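Local coordinates for uncharacterized protein (Pseudomonas syringae pv. tomato, PDB 3K4I), which is of unknown function but belongs to the RraA-like family and is modelled as an assembly of three copies with bound magnesium ions, at residues V5-T10 / T164-D169; L32-I37 / V190-A195; S89-R94 / N147-K152. One frame throughout, in Å; residues are numbered along the deposited sequence.

Contact 1: V5-T10 / T164-D169; sequences VPFEYT and TIQPGD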
loop_
_atom_site.group_PDB
_atom_site.type_symbol
_atom_site.label_atom_id
_atom_site.label_comp_id
_atom_site.label_asym_id
_atom_site.label_seq_id
_atom_site.Cartn_x
_atom_site.Cartn_y
_atom_site.Cartn_z
ATOM N N VAL C 5 -28.883 3.483 -26.158
ATOM C CA VAL C 5 -28.782 4.628 -27.074
ATOM C C VAL C 5 -27.328 4.805 -27.520
ATOM O O VAL C 5 -26.422 4.438 -26.774
ATOM C CB VAL C 5 -29.295 5.932 -26.411
ATOM C CG1 VAL C 5 -30.748 5.775 -26.008
ATOM C CG2 VAL C 5 -28.446 6.311 -25.208
ATOM N N PRO C 6 -27.102 5.360 -28.733
ATOM C CA PRO C 6 -25.720 5.568 -29.207
ATOM C C PRO C 6 -24.941 6.459 -28.255
ATOM O O PRO C 6 -25.536 7.297 -27.563
ATOM C CB PRO C 6 -25.903 6.317 -30.535
ATOM C CG PRO C 6 -27.280 6.032 -30.970
ATOM C CD PRO C 6 -28.102 5.779 -29.737
ATOM N N PHE C 7 -23.625 6.295 -28.226
ATOM C CA PHE C 7 -22.817 7.174 -27.391
ATOM C C PHE C 7 -22.910 8.614 -27.862
ATOM O O PHE C 7 -22.883 8.890 -29.058
ATOM C CB PHE C 7 -21.353 6.759 -27.359
ATOM C CG PHE C 7 -20.487 7.759 -26.665
ATOM C CD1 PHE C 7 -20.411 7.789 -25.277
ATOM C CD2 PHE C 7 -19.792 8.712 -27.400
ATOM C CE1 PHE C 7 -19.632 8.726 -24.623
ATOM C CE2 PHE C 7 -19.007 9.659 -26.743
ATOM C CZ PHE C 7 -18.924 9.658 -25.351
ATOM N N GLU C 8 -23.022 9.523 -26.898
ATOM C CA GLU C 8 -23.036 10.942 -27.198
ATOM C C GLU C 8 -22.300 11.664 -26.091
ATOM O O GLU C 8 -22.585 11.429 -24.905
ATOM C CB GLU C 8 -24.480 11.441 -27.277
ATOM C CG GLU C 8 -24.660 12.761 -27.981
ATOM C CD GLU C 8 -26.118 13.125 -28.136
ATOM O OE1 GLU C 8 -26.520 14.195 -27.627
ATOM O OE2 GLU C 8 -26.864 12.343 -28.765
ATOM N N TYR C 9 -21.364 12.547 -26.459
ATOM C CA TYR C 9 -20.743 13.429 -25.464
ATOM C C TYR C 9 -21.837 14.226 -24.777
ATOM O O TYR C 9 -22.675 14.878 -25.423
ATOM C CB TYR C 9 -19.681 14.363 -26.059
ATOM C CG TYR C 9 -18.554 13.623 -26.735
ATOM C CD1 TYR C 9 -18.427 13.634 -28.130
ATOM C CD2 TYR C 9 -17.612 12.903 -25.982
ATOM C CE1 TYR C 9 -17.383 12.952 -28.763
ATOM C CE2 TYR C 9 -16.570 12.210 -26.613
ATOM C CZ TYR C 9 -16.473 12.246 -28.001
ATOM O OH TYR C 9 -15.460 11.577 -28.656
ATOM N N THR C 10 -21.850 14.119 -23.459
ATOM C CA THR C 10 -22.903 14.693 -22.643
ATOM C C THR C 10 -22.304 15.575 -21.564
ATOM O O THR C 10 -21.628 15.078 -20.668
ATOM C CB THR C 10 -23.765 13.586 -21.983
ATOM O OG1 THR C 10 -24.302 12.732 -23.004
ATOM C CG2 THR C 10 -24.931 14.195 -21.193
ATOM N N THR C 164 -14.727 0.663 -19.882
ATOM C CA THR C 164 -14.526 1.708 -20.847
ATOM C C THR C 164 -14.637 3.071 -20.148
ATOM O O THR C 164 -15.552 3.266 -19.347
ATOM C CB THR C 164 -15.575 1.590 -21.971
ATOM O OG1 THR C 164 -15.236 0.459 -22.788
ATOM C CG2 THR C 164 -15.615 2.873 -22.833
ATOM N N ILE C 165 -13.686 3.962 -20.437
ATOM C CA ILE C 165 -13.706 5.374 -19.985
ATOM C C ILE C 165 -13.720 6.208 -21.260
ATOM O O ILE C 165 -12.815 6.113 -22.120
ATOM C CB ILE C 165 -12.474 5.795 -19.126
ATOM C CG1 ILE C 165 -12.323 4.916 -17.871
ATOM C CG2 ILE C 165 -12.593 7.247 -18.714
ATOM C CD1 ILE C 165 -11.308 3.789 -18.028
ATOM N N GLN C 166 -14.786 6.980 -21.414
ATOM C CA GLN C 166 -14.894 7.947 -22.491
ATOM C C GLN C 166 -14.541 9.334 -21.948
ATOM O O GLN C 166 -14.879 9.657 -20.804
ATOM C CB GLN C 166 -16.341 7.994 -22.996
ATOM C CG GLN C 166 -16.831 6.749 -23.714
ATOM C CD GLN C 166 -16.318 6.657 -25.128
ATOM O OE1 GLN C 166 -15.561 7.509 -25.587
ATOM N NE2 GLN C 166 -16.718 5.597 -25.836
ATOM N N PRO C 167 -13.853 10.148 -22.772
ATOM C CA PRO C 167 -13.664 11.560 -22.423
ATOM C C PRO C 167 -15.012 12.151 -22.028
ATOM O O PRO C 167 -16.001 12.041 -22.779
ATOM C CB PRO C 167 -13.196 12.201 -23.729
ATOM C CG PRO C 167 -12.670 11.040 -24.577
ATOM C CD PRO C 167 -13.459 9.840 -24.164
ATOM N N GLY C 168 -15.040 12.786 -20.867
ATOM C CA GLY C 168 -16.286 13.428 -20.399
ATOM C C GLY C 168 -17.013 12.628 -19.327
ATOM O O GLY C 168 -17.951 13.118 -18.688
ATOM N N ASP C 169 -16.584 11.385 -19.113
ATOM C CA ASP C 169 -17.198 10.557 -18.059
ATOM C C ASP C 169 -16.952 11.162 -16.657
ATOM O O ASP C 169 -15.984 11.886 -16.423
ATOM C CB ASP C 169 -16.690 9.113 -18.121
ATOM C CG ASP C 169 -17.360 8.282 -19.231
ATOM O OD1 ASP C 169 -18.353 8.701 -19.864
ATOM O OD2 ASP C 169 -16.896 7.134 -19.435
HETATM O O HOH W 1 -19.159 15.376 -19.562
#
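Q166 lays CB, CG and the amide carbon along the F7 ring. Bent at chi2 (-77°), the chain turns alongside the ring, with CG 3.5 Å from F7 CE1. The amide thus stacks over the rim of one ring face, the two planes only 22° apart. The carbonyl O of P167 lies at the edge of the Y9 ring, near the ring plane and 3.7 Å from CD2, while P167 CB makes a looser apolar contact with Y9 CE2 at 4.4 Å. Y9 in turn offers a face to the edge of F7. At G168, whose positive phi suits the type II turn from Q166 to D169, a water donates to both G168 O and T10 O, 2.7 Å from each. D169 closes the turn twice: its N is bonded to Q166 O, and its OD2 accepts from Q166 N at 2.9 Å, the donor standing above the carboxylate plane. Q183 adds a second bridge, its amide bonded to T10 N and to P167 O. With no direct hydrogen bond between the two segments, the N-terminal arm rests on the turn by ring contacts, while a water and a third residue satisfy backbone polar atoms on both sides.

Contact 2: L32-I37 / V190-A195; sequences LDSLGI and VLRARA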
loop_
_atom_site.group_PDB
_atom_site.type_symbol
_atom_site.label_atom_id
_atom_site.label_comp_id
_atom_site.label_asym_id
_atom_site.label_seq_id
_atom_site.Cartn_x
_atom_site.Cartn_y
_atom_site.Cartn_z
ATOM N N LEU C 32 -24.545 2.505 -9.847
ATOM C CA LEU C 32 -24.213 1.923 -11.144
ATOM C C LEU C 32 -24.703 0.481 -11.236
ATOM O O LEU C 32 -25.294 0.106 -12.240
ATOM C CB LEU C 32 -22.732 1.985 -11.403
ATOM C CG LEU C 32 -22.245 3.371 -11.814
ATOM C CD1 LEU C 32 -20.707 3.363 -11.644
ATOM C CD2 LEU C 32 -22.617 3.696 -13.267
ATOM N N ASP C 33 -24.479 -0.297 -10.176
ATOM C CA ASP C 33 -24.859 -1.711 -10.185
ATOM C C ASP C 33 -26.360 -1.843 -10.416
ATOM O O ASP C 33 -26.813 -2.771 -11.081
ATOM C CB ASP C 33 -24.528 -2.381 -8.843
ATOM C CG ASP C 33 -23.069 -2.726 -8.690
ATOM O OD1 ASP C 33 -22.281 -2.513 -9.642
ATOM O OD2 ASP C 33 -22.722 -3.215 -7.590
ATOM N N SER C 34 -27.140 -0.916 -9.843
ATOM C CA SER C 34 -28.598 -0.908 -10.026
ATOM C C SER C 34 -29.011 -0.598 -11.451
ATOM O O SER C 34 -30.175 -0.795 -11.830
ATOM C CB SER C 34 -29.298 0.055 -9.028
ATOM O OG SER C 34 -29.118 1.402 -9.392
ATOM N N LEU C 35 -28.054 -0.120 -12.245
ATOM C CA LEU C 35 -28.259 0.137 -13.665
ATOM C C LEU C 35 -27.573 -0.940 -14.530
ATOM O O LEU C 35 -27.627 -0.881 -15.754
ATOM C CB LEU C 35 -27.844 1.575 -14.039
ATOM C CG LEU C 35 -28.672 2.695 -13.339
ATOM C CD1 LEU C 35 -27.981 4.056 -13.414
ATOM C CD2 LEU C 35 -30.093 2.775 -13.879
ATOM N N GLY C 36 -26.932 -1.917 -13.887
ATOM C CA GLY C 36 -26.375 -3.081 -14.600
ATOM C C GLY C 36 -24.950 -2.878 -15.068
ATOM O O GLY C 36 -24.480 -3.590 -15.948
ATOM N N ILE C 37 -24.254 -1.921 -14.468
ATOM C CA ILE C 37 -22.960 -1.453 -14.980
ATOM C C ILE C 37 -21.911 -1.519 -13.869
ATOM O O ILE C 37 -22.166 -1.090 -12.743
ATOM C CB ILE C 37 -23.105 0.015 -15.476
ATOM C CG1 ILE C 37 -23.944 0.047 -16.758
ATOM C CG2 ILE C 37 -21.738 0.716 -15.705
ATOM C CD1 ILE C 37 -24.519 1.421 -17.011
ATOM N N VAL C 190 -25.972 9.777 -9.777
ATOM C CA VAL C 190 -25.770 10.621 -8.614
ATOM C C VAL C 190 -27.042 10.669 -7.748
ATOM O O VAL C 190 -26.960 10.569 -6.524
ATOM C CB VAL C 190 -25.276 12.036 -9.018
ATOM C CG1 VAL C 190 -25.383 13.023 -7.839
ATOM C CG2 VAL C 190 -23.836 11.940 -9.506
ATOM N N LEU C 191 -28.200 10.784 -8.390
ATOM C CA LEU C 191 -29.486 10.688 -7.709
ATOM C C LEU C 191 -29.650 9.350 -6.963
ATOM O O LEU C 191 -30.033 9.324 -5.782
ATOM C CB LEU C 191 -30.640 10.890 -8.711
ATOM C CG LEU C 191 -32.083 10.900 -8.207
ATOM C CD1 LEU C 191 -32.353 12.177 -7.402
ATOM C CD2 LEU C 191 -33.048 10.821 -9.383
ATOM N N ARG C 192 -29.319 8.242 -7.631
ATOM C CA ARG C 192 -29.434 6.947 -6.980
ATOM C C ARG C 192 -28.442 6.785 -5.813
ATOM O O ARG C 192 -28.804 6.237 -4.761
ATOM C CB ARG C 192 -29.261 5.808 -8.007
ATOM C CG ARG C 192 -30.491 5.663 -8.894
ATOM C CD ARG C 192 -30.254 4.677 -10.016
ATOM N NE ARG C 192 -31.440 4.563 -10.867
ATOM C CZ ARG C 192 -32.044 3.419 -11.175
ATOM N NH1 ARG C 192 -31.557 2.261 -10.739
ATOM N NH2 ARG C 192 -33.130 3.439 -11.943
ATOM N N ALA C 193 -27.223 7.305 -5.985
ATOM C CA ALA C 193 -26.185 7.203 -4.971
ATOM C C ALA C 193 -26.601 7.958 -3.717
ATOM O O ALA C 193 -26.368 7.511 -2.610
ATOM C CB ALA C 193 -24.832 7.742 -5.492
ATOM N N ARG C 194 -27.226 9.114 -3.909
ATOM C CA ARG C 194 -27.675 9.872 -2.756
ATOM C C ARG C 194 -28.717 9.098 -1.923
ATOM O O ARG C 194 -28.731 9.176 -0.682
ATOM C CB ARG C 194 -28.273 11.177 -3.258
ATOM C CG ARG C 194 -28.408 12.192 -2.186
ATOM C CD ARG C 194 -29.606 13.027 -2.462
ATOM N NE ARG C 194 -29.525 13.728 -3.743
ATOM C CZ ARG C 194 -30.313 14.747 -4.071
ATOM N NH1 ARG C 194 -31.218 15.206 -3.202
ATOM N NH2 ARG C 194 -30.184 15.333 -5.252
ATOM N N ALA C 195 -29.623 8.413 -2.614
ATOM C CA ALA C 195 -30.648 7.595 -2.001
ATOM C C ALA C 195 -30.038 6.392 -1.270
ATOM O O ALA C 195 -30.473 6.034 -0.176
ATOM C CB ALA C 195 -31.657 7.142 -3.059
#
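R192 reaches from its helix to the 32-37 segment and presents its guanidinium group in two ways at once, face to L35 and edge to S34. The chain is extended from CG to NE, which carries the flat group clear of the helix backbone and across the gap. One methyl of L35, CD2, sits over the centre of the guanidinium, 3.4 Å from CZ, so the leucine packs against the flat face while the N-H groups around the rim remain directed outward. The two side chains run obliquely to one another, and L35 CD1 approaches the aliphatic CD of R192 more distantly, at 4.1 Å.

At the edge, R192 NH1 donates to S34 OG over 2.9 Å with an N-H...O angle of 154°, the oxygen lying almost in the guanidinium plane. With OG held between its own backbone N and carbonyl carbon (chi1 75°), S34 can accept this bond and still give its proton to A31 O, one turn back in helix 25-33. A salt bridge from R192 NE to E188, on the same helix as the arginine, holds another edge of the group. With partners on two edges and a methyl over one face, rotation of the guanidinium should be restricted, although the contact lies at the protein surface.

Nearby, V189 packs on both L32 and L35, and A193 on helix 25-33, so apolar packing joins the same two helices. The backbone beside it is a Schellman motif: G36, at positive phi, donates to D33 O, and I37 N returns to L32 O at 3.2 Å. The arrangement is thus a helix C-terminus, closed by a glycine-centred Schellman motif, docked against the long helix 186-207.

Contact 3: S89-R94 / N147-K152; sequences SSNSGR and NRTQLK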
loop_
_atom_site.group_PDB
_atom_site.type_symbol
_atom_site.label_atom_id
_atom_site.label_comp_id
_atom_site.label_asym_id
_atom_site.label_seq_id
_atom_site.Cartn_x
_atom_site.Cartn_y
_atom_site.Cartn_z
ATOM N N SER C 89 -5.068 8.061 -17.227
ATOM C CA SER C 89 -3.942 7.718 -18.079
ATOM C C SER C 89 -3.783 6.234 -18.132
ATOM O O SER C 89 -3.751 5.572 -17.080
ATOM C CB SER C 89 -2.644 8.340 -17.553
ATOM O OG SER C 89 -2.647 9.736 -17.776
ATOM N N SER C 90 -3.671 5.717 -19.336
ATOM C CA SER C 90 -3.538 4.254 -19.508
ATOM C C SER C 90 -2.233 3.900 -20.196
ATOM O O SER C 90 -1.970 4.327 -21.316
ATOM C CB SER C 90 -4.785 3.670 -20.196
ATOM O OG SER C 90 -4.721 2.244 -20.219
ATOM N N ASN C 91 -1.431 3.096 -19.497
ATOM C CA ASN C 91 -0.106 2.706 -19.964
ATOM C C ASN C 91 0.061 1.187 -19.833
ATOM O O ASN C 91 1.127 0.675 -19.388
ATOM C CB ASN C 91 0.971 3.474 -19.185
ATOM C CG ASN C 91 2.375 3.241 -19.729
ATOM O OD1 ASN C 91 2.565 3.054 -20.944
ATOM N ND2 ASN C 91 3.364 3.221 -18.832
ATOM N N SER C 92 -1.008 0.469 -20.199
ATOM C CA SER C 92 -0.996 -0.999 -20.237
ATOM C C SER C 92 -0.643 -1.637 -18.889
ATOM O O SER C 92 -0.002 -2.723 -18.834
ATOM C CB SER C 92 -0.012 -1.466 -21.303
ATOM O OG SER C 92 -0.378 -0.985 -22.574
ATOM N N GLY C 93 -0.981 -0.946 -17.804
ATOM C CA GLY C 93 -0.689 -1.433 -16.459
ATOM C C GLY C 93 0.776 -1.615 -16.152
ATOM O O GLY C 93 1.117 -2.357 -15.239
ATOM N N ARG C 94 1.643 -0.958 -16.918
ATOM C CA ARG C 94 3.092 -1.119 -16.771
ATOM C C ARG C 94 3.648 -0.598 -15.448
ATOM O O ARG C 94 3.226 0.450 -14.935
ATOM C CB ARG C 94 3.866 -0.527 -17.956
ATOM C CG ARG C 94 3.634 -1.301 -19.273
ATOM C CD ARG C 94 4.279 -0.645 -20.488
ATOM N NE ARG C 94 5.723 -0.520 -20.360
ATOM C CZ ARG C 94 6.505 0.068 -21.262
ATOM N NH1 ARG C 94 5.989 0.587 -22.378
ATOM N NH2 ARG C 94 7.817 0.123 -21.062
ATOM N N ASN C 147 11.900 7.179 -23.596
ATOM C CA ASN C 147 12.431 5.951 -24.220
ATOM C C ASN C 147 11.832 4.644 -23.692
ATOM O O ASN C 147 12.356 3.568 -23.992
ATOM C CB ASN C 147 13.976 5.884 -24.141
ATOM C CG ASN C 147 14.666 6.878 -25.069
ATOM O OD1 ASN C 147 15.792 7.308 -24.801
ATOM N ND2 ASN C 147 14.003 7.244 -26.157
ATOM N N ARG C 148 10.739 4.720 -22.928
ATOM C CA ARG C 148 10.090 3.520 -22.398
ATOM C C ARG C 148 8.660 3.362 -22.891
ATOM O O ARG C 148 8.203 2.269 -23.226
ATOM C CB ARG C 148 10.147 3.483 -20.866
ATOM C CG ARG C 148 11.577 3.353 -20.322
ATOM C CD ARG C 148 11.614 3.058 -18.813
ATOM N NE ARG C 148 12.977 2.770 -18.355
ATOM C CZ ARG C 148 13.848 3.706 -17.985
ATOM N NH1 ARG C 148 13.499 4.983 -17.995
ATOM N NH2 ARG C 148 15.065 3.363 -17.600
ATOM N N THR C 149 7.950 4.478 -22.930
ATOM C CA THR C 149 6.579 4.506 -23.427
ATOM C C THR C 149 6.387 5.875 -24.061
ATOM O O THR C 149 7.193 6.764 -23.808
ATOM C CB THR C 149 5.539 4.240 -22.301
ATOM O OG1 THR C 149 4.262 3.981 -22.898
ATOM C CG2 THR C 149 5.441 5.405 -21.332
ATOM N N GLN C 150 5.394 6.020 -24.946
ATOM C CA GLN C 150 5.151 7.293 -25.610
ATOM C C GLN C 150 3.663 7.561 -25.777
ATOM O O GLN C 150 2.853 6.635 -25.829
ATOM C CB GLN C 150 5.866 7.376 -26.967
ATOM C CG GLN C 150 5.157 6.649 -28.068
ATOM C CD GLN C 150 5.853 6.724 -29.415
ATOM O OE1 GLN C 150 7.095 6.817 -29.509
ATOM N NE2 GLN C 150 5.055 6.628 -30.471
ATOM N N LEU C 151 3.297 8.840 -25.801
ATOM C CA LEU C 151 1.901 9.198 -26.023
ATOM C C LEU C 151 1.412 8.754 -27.393
ATOM O O LEU C 151 2.111 8.934 -28.405
ATOM C CB LEU C 151 1.719 10.714 -25.909
ATOM C CG LEU C 151 1.825 11.188 -24.483
ATOM C CD1 LEU C 151 2.181 12.668 -24.437
ATOM C CD2 LEU C 151 0.506 10.922 -23.757
ATOM N N LYS C 152 0.219 8.174 -27.417
ATOM C CA LYS C 152 -0.429 7.775 -28.659
ATOM C C LYS C 152 -1.493 8.820 -28.986
ATOM O O LYS C 152 -1.481 9.392 -30.062
ATOM C CB LYS C 152 -1.079 6.393 -28.569
ATOM C CG LYS C 152 -1.837 6.025 -29.840
ATOM C CD LYS C 152 -2.369 4.585 -29.756
ATOM C CE LYS C 152 -2.689 4.048 -31.142
ATOM N NZ LYS C 152 -3.250 2.653 -31.070
#
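N91 and T149 reach toward each other from opposite sides in the buried half of this contact, where T149 OG1 donates to N91 OD1 over 2.7 Å. The asparagine side chain extends with CG opposite its backbone N (chi1 -173°), directing the amide toward the threonine. The hydroxyl meets the amide oxygen with a tilt of 30° from the carbonyl plane. Q63 O is a second acceptor within hydrogen-bonding reach of T149 OG1 and must compete for the same proton, while the threonine methyl CG2 lies 3.9 Å from N91 ND2. Y62 touches both side chains, so the pair is backed by strand 53-63.

Alongside, R94 slides past T149 in the opposite direction, its NH1 3.7 Å from the threonine CB. A bend at chi3 (60°) brings the end of the guanidinium to a single acceptor: NH1 and NH2 both donate to R148 O, at 2.9 and 3.1 Å. The two nitrogens approach from the same face of that carbonyl, well above its plane, and the bonds are far from straight. A salt bridge from R94 NE to D96 holds the group from its NE side.

The R148 side chain, by contrast, is peripheral. Its CB still comes within 4.1 Å of R94 NH2, but the extended chain then turns to the subunit interface, leaving the contact little beyond the backbone carbonyl. Its guanidinium forms salt bridges with D33 and D38 of the third subunit, with NH1 also bonded to S144 O.

The 89-94 segment ends in a type I' turn, with S92 and G93 at positive phi in its central positions, closed by R94 N to N91 O. The arrangement joins this turn to the approach to strand 150-154, across the end of strand 53-63, which pairs with both 85-90 and 150-154 in the mixed sheet.

None of the three is a fully buried core contact. Contact 2 lies at the surface and joins the C-terminal end of helix 25-33 to helix 186-207, whereas contacts 1 and 3 are partly buried and gather around strand 53-63. Their chemistry differs accordingly: contact 1 relies on rings, a stacked amide and a bridging water, while contacts 2 and 3 use arginine donors, one toward a hydroxyl and the other toward a backbone carbonyl. Contact 3 adds a buried threonine-asparagine bond that contact 2 does not match. Within one chain contacts 2 and 3 lie about 32 Å apart between centres, yet the trimer brings their elements together: R148 forms a salt bridge with D33 of a neighbouring subunit.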